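Local coordinates for protein precorrin-6Y C5,15-methyltransferase (Decarboxylating) (Geobacter metallireducens, PDB 3E05) that probably methylates precorrin-6Y at C5 and C15 with decarboxylation during cobalamin biosynthesis, this chain being its C-terminal S-adenosylmethionine-dependent methyltransferase domain, at residues E135-L140 against I189-K194; L36-D41 against N60-G65. One frame throughout, in Å; residues are numbered along the deposited sequence. Where two conformers were deposited one is given.

Contact 1: E135-L140 against I189-K194; sequences EGVIVL and IITAWK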
ATOM      1  N   GLU D 135      -5.769  -0.234 -32.777  1.00 43.71           N
ATOM      2  CA  GLU D 135      -4.805   0.248 -31.771  1.00 46.01           C
ATOM      3  C   GLU D 135      -5.466   1.047 -30.635  1.00 41.09           C
ATOM      4  O   GLU D 135      -4.815   1.866 -29.974  1.00 40.46           O
ATOM      5  CB  GLU D 135      -3.677   1.064 -32.414  1.00 47.25           C
ATOM      6  CG  GLU D 135      -2.845   0.316 -33.436  1.00 55.77           C
ATOM      7  CD  GLU D 135      -1.816   1.216 -34.085  1.00 59.47           C
ATOM      8  OE1 GLU D 135      -2.207   2.098 -34.880  1.00 69.44           O
ATOM      9  OE2 GLU D 135      -0.612   1.049 -33.796  1.00 72.05           O
ATOM     10  N   GLY D 136      -6.751   0.783 -30.401  1.00 39.21           N
ATOM     11  CA  GLY D 136      -7.499   1.437 -29.326  1.00 36.91           C
ATOM     12  C   GLY D 136      -7.044   0.980 -27.944  1.00 34.90           C
ATOM     13  O   GLY D 136      -6.407  -0.054 -27.815  1.00 32.98           O
ATOM     14  N   VAL D 137      -7.359   1.773 -26.924  1.00 32.03           N
ATOM     15  CA  VAL D 137      -7.073   1.443 -25.518  1.00 31.46           C
ATOM     16  C   VAL D 137      -8.325   1.749 -24.705  1.00 32.33           C
ATOM     17  O   VAL D 137      -8.914   2.818 -24.854  1.00 31.15           O
ATOM     18  CB  VAL D 137      -5.855   2.256 -24.923  1.00 30.24           C
ATOM     19  CG1 VAL D 137      -5.545   1.843 -23.443  1.00 26.97           C
ATOM     20  CG2 VAL D 137      -4.614   2.122 -25.798  1.00 30.15           C
ATOM     21  N   ILE D 138      -8.750   0.796 -23.874  1.00 30.08           N
ATOM     22  CA  ILE D 138      -9.803   1.033 -22.882  1.00 26.52           C
ATOM     23  C   ILE D 138      -9.177   1.021 -21.485  1.00 28.72           C
ATOM     24  O   ILE D 138      -8.407   0.115 -21.156  1.00 31.12           O
ATOM     25  CB  ILE D 138     -10.904  -0.045 -22.926  1.00 28.83           C
ATOM     26  CG1 ILE D 138     -11.491  -0.186 -24.341  1.00 29.05           C
ATOM     27  CG2 ILE D 138     -12.004   0.248 -21.899  1.00 30.53           C
ATOM     28  CD1 ILE D 138     -12.232  -1.491 -24.547  1.00 25.79           C
ATOM     29  N   VAL D 139      -9.525   2.008 -20.674  1.00 27.16           N
ATOM     30  CA  VAL D 139      -9.106   2.062 -19.264  1.00 25.97           C
ATOM     31  C   VAL D 139     -10.356   2.220 -18.388  1.00 28.56           C
ATOM     32  O   VAL D 139     -11.315   2.921 -18.747  1.00 25.67           O
ATOM     33  CB  VAL D 139      -8.047   3.165 -19.029  1.00 26.00           C
ATOM     34  CG1 VAL D 139      -7.654   3.305 -17.511  1.00 27.65           C
ATOM     35  CG2 VAL D 139      -6.800   2.873 -19.876  1.00 26.82           C
ATOM     36  N   LEU D 140     -10.368   1.498 -17.273  1.00 28.54           N
ATOM     37  CA  LEU D 140     -11.433   1.626 -16.281  0.50 27.77           C
ATOM     38  C   LEU D 140     -10.816   1.742 -14.918  1.00 32.27           C
ATOM     39  O   LEU D 140      -9.816   1.096 -14.621  1.00 36.27           O
ATOM     40  CB  LEU D 140     -12.366   0.413 -16.246  0.50 29.73           C
ATOM     41  CG  LEU D 140     -13.001  -0.198 -17.477  0.50 24.80           C
ATOM     42  CD1 LEU D 140     -12.061  -1.215 -18.058  0.50 30.63           C
ATOM     43  CD2 LEU D 140     -14.306  -0.852 -17.071  0.50 33.68           C
ATOM     44  N   ILE D 189      -6.707   0.268 -11.484  1.00 22.98           N
ATOM     45  CA  ILE D 189      -6.682   0.815 -12.838  1.00 23.29           C
ATOM     46  C   ILE D 189      -6.523  -0.339 -13.825  1.00 22.83           C
ATOM     47  O   ILE D 189      -5.478  -0.987 -13.906  1.00 25.01           O
ATOM     48  CB  ILE D 189      -5.561   1.866 -12.999  1.00 27.49           C
ATOM     49  CG1 ILE D 189      -5.788   3.002 -11.988  1.00 26.85           C
ATOM     50  CG2 ILE D 189      -5.477   2.369 -14.446  1.00 25.23           C
ATOM     51  CD1 ILE D 189      -4.633   3.951 -11.823  1.00 24.47           C
ATOM     52  N   ILE D 190      -7.590  -0.565 -14.589  1.00 24.52           N
ATOM     53  CA  ILE D 190      -7.654  -1.673 -15.544  1.00 24.02           C
ATOM     54  C   ILE D 190      -7.421  -1.143 -16.957  1.00 26.84           C
ATOM     55  O   ILE D 190      -8.165  -0.278 -17.411  1.00 28.64           O
ATOM     56  CB  ILE D 190      -9.033  -2.363 -15.464  1.00 26.51           C
ATOM     57  CG1 ILE D 190      -9.322  -2.803 -14.027  1.00 27.03           C
ATOM     58  CG2 ILE D 190      -9.111  -3.546 -16.445  1.00 27.91           C
ATOM     59  CD1 ILE D 190     -10.763  -3.152 -13.745  1.00 29.24           C
ATOM     60  N   THR D 191      -6.389  -1.654 -17.625  1.00 26.31           N
ATOM     61  CA  THR D 191      -6.043  -1.274 -18.991  1.00 26.72           C
ATOM     62  C   THR D 191      -6.204  -2.456 -19.937  1.00 31.93           C
ATOM     63  O   THR D 191      -5.697  -3.543 -19.683  1.00 28.94           O
ATOM     64  CB  THR D 191      -4.628  -0.688 -19.053  1.00 28.04           C
ATOM     65  OG1 THR D 191      -4.519   0.339 -18.061  1.00 27.57           O
ATOM     66  CG2 THR D 191      -4.340  -0.073 -20.441  1.00 31.67           C
ATOM     67  N   ALA D 192      -6.920  -2.228 -21.038  1.00 31.74           N
ATOM     68  CA  ALA D 192      -7.222  -3.289 -21.989  1.00 30.74           C
ATOM     69  C   ALA D 192      -6.955  -2.822 -23.409  1.00 33.10           C
ATOM     70  O   ALA D 192      -7.334  -1.714 -23.792  1.00 29.32           O
ATOM     71  CB  ALA D 192      -8.652  -3.738 -21.835  1.00 31.86           C
ATOM     72  N   TRP D 193      -6.276  -3.663 -24.175  1.00 31.11           N
ATOM     73  CA  TRP D 193      -5.924  -3.341 -25.551  1.00 35.78           C
ATOM     74  C   TRP D 193      -5.819  -4.647 -26.312  1.00 38.53           C
ATOM     75  O   TRP D 193      -5.779  -5.719 -25.707  1.00 35.29           O
ATOM     76  CB  TRP D 193      -4.601  -2.547 -25.621  1.00 36.30           C
ATOM     77  CG  TRP D 193      -3.380  -3.329 -25.193  1.00 42.59           C
ATOM     78  CD1 TRP D 193      -2.439  -3.890 -26.013  1.00 46.39           C
ATOM     79  CD2 TRP D 193      -2.976  -3.648 -23.847  1.00 45.08           C
ATOM     80  NE1 TRP D 193      -1.476  -4.527 -25.269  1.00 46.33           N
ATOM     81  CE2 TRP D 193      -1.779  -4.401 -23.938  1.00 48.60           C
ATOM     82  CE3 TRP D 193      -3.505  -3.373 -22.576  1.00 41.73           C
ATOM     83  CZ2 TRP D 193      -1.103  -4.886 -22.805  1.00 46.00           C
ATOM     84  CZ3 TRP D 193      -2.829  -3.870 -21.439  1.00 42.70           C
ATOM     85  CH2 TRP D 193      -1.642  -4.610 -21.569  1.00 44.34           C
ATOM     86  N   LYS D 194      -5.800  -4.569 -27.634  1.00 40.76           N
ATOM     87  CA  LYS D 194      -5.638  -5.780 -28.422  1.00 45.58           C
ATOM     88  C   LYS D 194      -4.160  -5.974 -28.714  1.00 53.52           C
ATOM     89  O   LYS D 194      -3.482  -5.066 -29.225  1.00 51.64           O
ATOM     90  CB  LYS D 194      -6.464  -5.728 -29.712  1.00 44.40           C
ATOM     91  CG  LYS D 194      -7.980  -5.758 -29.520  1.00 41.22           C
ATOM     92  CD  LYS D 194      -8.484  -7.183 -29.299  1.00 48.80           C
ATOM     93  CE  LYS D 194      -9.997  -7.216 -29.188  1.00 42.72           C
ATOM     94  NZ  LYS D 194     -10.673  -6.865 -30.466  1.00 57.34           N
TER
HETATM   95  O   HOH W   1      -6.418  -2.315 -29.332  1.00 47.38           O
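The carbonyl oxygen of Ile190 is gripped twice by the neighbouring strand: Leu140 N donates to Ile190 O over 2.8 Å, and the CA-H of Val139 closes on the same acceptor, Val139 CA lying 3.1 Å from Ile190 O with 145° at the hydrogen. Leu140 O accepts from Ile190 N in return, which completes a hydrogen-bonded antiparallel pair. Two residues back on strand 137-140 and two ahead on strand 189-193 the exchange recurs, with Ile138 N bonded to Ala192 O at 2.9 Å and Ala192 N to Ile138 O. The strand axes run 164° apart. In the Rossmann-like methyltransferase fold, this is the junction where strand 180-193, antiparallel to the five parallel strands, enters the sheet beside strand 137-142; on the far side of that strand, Val137 and Val139 bond through their backbones to Val112. One sheet face carries Val137, Val139 and Thr191. Thr191 CG2 reaches both valines, 3.8 Å from Val137 CG1, while Val139 and Thr191 lie side by side and point the same way. With its CG1 anti to the backbone N, Val139 extends that branch to Ile189, Val139 CG1 to Ile189 CG2 being 3.9 Å. Trp193 starts on this face too, but its first torsion of 67° sets CG between the backbone N and the carbonyl carbon, and the indole turns its edge to Thr191 C of its own strand. The other face is apolar, with Leu140 CD1 crossing Ile190 CG2 in one of the two conformers of Leu140 and Ala192 lying opposite Ile138; Leu155 of helix 145-157 packs on Leu140, Ile138 and Ala192. Beyond the direct bonds a water links the two segments at the Gly136 end, donating to Gly136 O at 2.7 Å and accepting from Lys194 N at 2.9 Å.

Contact 2: L36-D41 against N60-G65; sequences LRLQDD and NLMPNG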
ATOM      1  N   LEU D  36      -3.868   5.449 -20.472  1.00 28.25           N
ATOM      2  CA  LEU D  36      -4.643   5.723 -21.692  1.00 30.19           C
ATOM      3  C   LEU D  36      -3.796   5.903 -22.963  1.00 32.74           C
ATOM      4  O   LEU D  36      -4.349   5.888 -24.062  1.00 33.78           O
ATOM      5  CB  LEU D  36      -5.565   6.919 -21.498  1.00 28.23           C
ATOM      6  CG  LEU D  36      -6.877   6.630 -20.752  1.00 26.17           C
ATOM      7  CD1 LEU D  36      -7.459   7.890 -20.156  1.00 25.98           C
ATOM      8  CD2 LEU D  36      -7.887   5.966 -21.712  1.00 26.65           C
ATOM      9  N   ARG D  37      -2.480   6.067 -22.807  1.00 28.64           N
ATOM     10  CA  ARG D  37      -1.537   6.197 -23.936  1.00 33.86           C
ATOM     11  C   ARG D  37      -2.017   7.244 -24.951  1.00 32.67           C
ATOM     12  O   ARG D  37      -2.250   6.936 -26.119  1.00 36.94           O
ATOM     13  CB  ARG D  37      -1.316   4.850 -24.637  1.00 29.98           C
ATOM     14  CG  ARG D  37      -0.513   3.839 -23.853  1.00 46.25           C
ATOM     15  CD  ARG D  37      -0.609   2.459 -24.493  1.00 53.99           C
ATOM     16  NE  ARG D  37      -0.359   2.489 -25.932  1.00 64.69           N
ATOM     17  CZ  ARG D  37      -0.738   1.539 -26.785  1.00 69.61           C
ATOM     18  NH1 ARG D  37      -1.398   0.465 -26.354  1.00 58.27           N
ATOM     19  NH2 ARG D  37      -0.460   1.670 -28.078  1.00 73.11           N
ATOM     20  N   LEU D  38      -2.207   8.462 -24.468  1.00 31.22           N
ATOM     21  CA  LEU D  38      -2.763   9.551 -25.259  1.00 32.31           C
ATOM     22  C   LEU D  38      -1.741  10.149 -26.222  1.00 37.58           C
ATOM     23  O   LEU D  38      -0.555  10.229 -25.928  1.00 36.69           O
ATOM     24  CB  LEU D  38      -3.319  10.646 -24.338  1.00 32.11           C
ATOM     25  CG  LEU D  38      -4.452  10.252 -23.371  1.00 27.85           C
ATOM     26  CD1 LEU D  38      -4.949  11.498 -22.623  1.00 30.39           C
ATOM     27  CD2 LEU D  38      -5.606   9.552 -24.057  1.00 31.33           C
ATOM     28  N   GLN D  39      -2.219  10.551 -27.389  1.00 38.02           N
ATOM     29  CA  GLN D  39      -1.439  11.377 -28.296  1.00 41.13           C
ATOM     30  C   GLN D  39      -2.424  12.363 -28.900  1.00 41.37           C
ATOM     31  O   GLN D  39      -3.624  12.125 -28.850  1.00 37.26           O
ATOM     32  CB  GLN D  39      -0.727  10.536 -29.363  1.00 43.76           C
ATOM     33  CG  GLN D  39      -1.549   9.431 -29.981  1.00 51.11           C
ATOM     34  CD  GLN D  39      -0.711   8.478 -30.827  1.00 57.12           C
ATOM     35  OE1 GLN D  39      -0.069   7.558 -30.312  1.00 61.20           O
ATOM     36  NE2 GLN D  39      -0.726   8.690 -32.136  1.00 57.99           N
ATOM     37  N   ASP D  40      -1.935  13.464 -29.463  1.00 38.68           N
ATOM     38  CA  ASP D  40      -2.824  14.492 -29.999  1.00 42.09           C
ATOM     39  C   ASP D  40      -3.688  13.964 -31.166  1.00 38.14           C
ATOM     40  O   ASP D  40      -3.365  12.939 -31.758  1.00 37.94           O
ATOM     41  CB  ASP D  40      -2.026  15.741 -30.390  1.00 43.39           C
ATOM     42  CG  ASP D  40      -2.845  17.013 -30.271  1.00 46.86           C
ATOM     43  OD1 ASP D  40      -4.040  16.928 -29.922  1.00 43.26           O
ATOM     44  OD2 ASP D  40      -2.296  18.105 -30.524  1.00 49.34           O
ATOM     45  N   ASP D  41      -4.818  14.632 -31.416  1.00 44.47           N
ATOM     46  CA  ASP D  41      -5.745  14.344 -32.534  1.00 41.97           C
ATOM     47  C   ASP D  41      -6.641  13.115 -32.370  1.00 44.53           C
ATOM     48  O   ASP D  41      -7.391  12.789 -33.294  1.00 42.15           O
ATOM     49  CB  ASP D  41      -5.026  14.271 -33.898  1.00 48.90           C
ATOM     50  CG  ASP D  41      -4.252  15.532 -34.229  1.00 55.66           C
ATOM     51  OD1 ASP D  41      -4.844  16.633 -34.213  1.00 61.70           O
ATOM     52  OD2 ASP D  41      -3.048  15.416 -34.531  1.00 65.12           O
ATOM     53  N   ASN D  60      -5.976  18.736 -22.098  1.00 33.59           N
ATOM     54  CA  ASN D  60      -4.715  19.463 -22.054  1.00 35.11           C
ATOM     55  C   ASN D  60      -3.607  18.713 -22.795  1.00 38.54           C
ATOM     56  O   ASN D  60      -2.727  19.332 -23.417  1.00 34.89           O
ATOM     57  CB  ASN D  60      -4.303  19.738 -20.615  1.00 34.66           C
ATOM     58  CG  ASN D  60      -5.156  20.797 -19.946  1.00 42.60           C
ATOM     59  OD1 ASN D  60      -5.883  21.542 -20.603  1.00 42.42           O
ATOM     60  ND2 ASN D  60      -5.053  20.881 -18.630  1.00 34.62           N
ATOM     61  N   LEU D  61      -3.675  17.380 -22.741  1.00 37.68           N
ATOM     62  CA  LEU D  61      -2.688  16.498 -23.372  1.00 35.59           C
ATOM     63  C   LEU D  61      -2.973  16.273 -24.847  1.00 39.29           C
ATOM     64  O   LEU D  61      -2.076  15.882 -25.607  1.00 40.09           O
ATOM     65  CB  LEU D  61      -2.655  15.130 -22.680  1.00 39.25           C
ATOM     66  CG  LEU D  61      -2.253  15.003 -21.203  1.00 34.19           C
ATOM     67  CD1 LEU D  61      -2.487  13.576 -20.706  1.00 33.46           C
ATOM     68  CD2 LEU D  61      -0.836  15.364 -21.021  1.00 34.88           C
ATOM     69  N   MET D  62      -4.231  16.482 -25.243  1.00 37.76           N
ATOM     70  CA  MET D  62      -4.634  16.388 -26.639  1.00 35.72           C
ATOM     71  C   MET D  62      -5.364  17.666 -27.059  1.00 40.31           C
ATOM     72  O   MET D  62      -6.585  17.640 -27.217  1.00 41.67           O
ATOM     73  CB  MET D  62      -5.560  15.185 -26.873  1.00 37.45           C
ATOM     74  CG  MET D  62      -4.995  13.837 -26.485  1.00 30.96           C
ATOM     75  SD  MET D  62      -6.073  12.459 -26.928  1.00 28.37           S
ATOM     76  CE  MET D  62      -7.544  12.810 -25.981  1.00 28.84           C
ATOM     77  N   PRO D  63      -4.626  18.783 -27.264  1.00 42.12           N
ATOM     78  CA  PRO D  63      -5.287  20.066 -27.572  1.00 45.14           C
ATOM     79  C   PRO D  63      -6.115  20.029 -28.856  1.00 43.03           C
ATOM     80  O   PRO D  63      -7.142  20.718 -28.961  1.00 45.25           O
ATOM     81  CB  PRO D  63      -4.117  21.046 -27.743  1.00 45.67           C
ATOM     82  CG  PRO D  63      -2.937  20.378 -27.131  1.00 46.29           C
ATOM     83  CD  PRO D  63      -3.157  18.914 -27.249  1.00 43.75           C
ATOM     84  N   ASN D  64      -5.677  19.219 -29.811  1.00 41.96           N
ATOM     85  CA  ASN D  64      -6.387  19.067 -31.073  1.00 43.12           C
ATOM     86  C   ASN D  64      -7.195  17.776 -31.175  1.00 46.80           C
ATOM     87  O   ASN D  64      -7.786  17.494 -32.222  1.00 42.94           O
ATOM     88  CB  ASN D  64      -5.412  19.212 -32.245  1.00 46.95           C
ATOM     89  CG  ASN D  64      -4.719  20.557 -32.255  1.00 51.21           C
ATOM     90  OD1 ASN D  64      -5.342  21.592 -32.513  1.00 55.91           O
ATOM     91  ND2 ASN D  64      -3.425  20.555 -31.967  1.00 48.02           N
ATOM     92  N   GLY D  65      -7.232  17.004 -30.086  1.00 43.28           N
ATOM     93  CA  GLY D  65      -8.118  15.847 -29.995  1.00 40.91           C
ATOM     94  C   GLY D  65      -9.558  16.241 -29.703  1.00 40.30           C
ATOM     95  O   GLY D  65      -9.842  17.414 -29.442  1.00 41.14           O
TER
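Asp40 clasps a type I beta turn, Met62 to Gly65, that follows helix 53-61 and leads into strand 66-71 of the methyltransferase fold. The polar grip rests on its carboxylate. OD1 of Asp40 takes the amide N of Asn64 on its syn lone pair at 2.8 Å, and also accepts Asp41 N, which comes from 40° out of the carboxylate plane, so the loop and the turn share one acceptor. The other oxygen, Asp40 OD2, receives ND2 of Asn64 at 3.1 Å, the carboxylate and amide planes lying 28° apart. Backbone and side chain of Asn64 are thus both held, while the turn closes on itself through Gly65 N and Met62 O, 3.0 Å apart. The apolar part lies deeper: Leu38 sends CD1 to Leu61 CD1, 3.7 Å away, and CD2 to Met62 SD, crossing each of these two side chains at about a right angle. Leu33 of helix 26-35 backs both leucines, and Leu61 also meets Leu61 of a second subunit. A bend at the last torsion of Met62 (chi3 -61°) accompanies a close backbone approach: SD stands 3.1 Å from Gln39 O, a buried carbonyl oxygen with no polar partner in the model.

How the contacts relate
Contact 2 closes before contact 1 opens, so the two follow in series along the chain, their centres about 16 Å apart. The 36-41 loop bridges helix 26-35 and strand 43-47, and thereby ties the helical flank of the fold to the parallel strands; contact 1 lies two strands further across the same sheet, beyond strand 111-114. They nonetheless touch: Val139 CG2 packs on Leu36 CD2 at 3.8 Å, and Val137 CG2 on Arg37 NH1 at 3.7 Å. The start of the loop therefore lies over the valine face of contact 1, while its later residues hold the turn after helix 53-61. The second subunit meets Leu61 and mid-loop Arg37 and, through backbone bonds, Leu38.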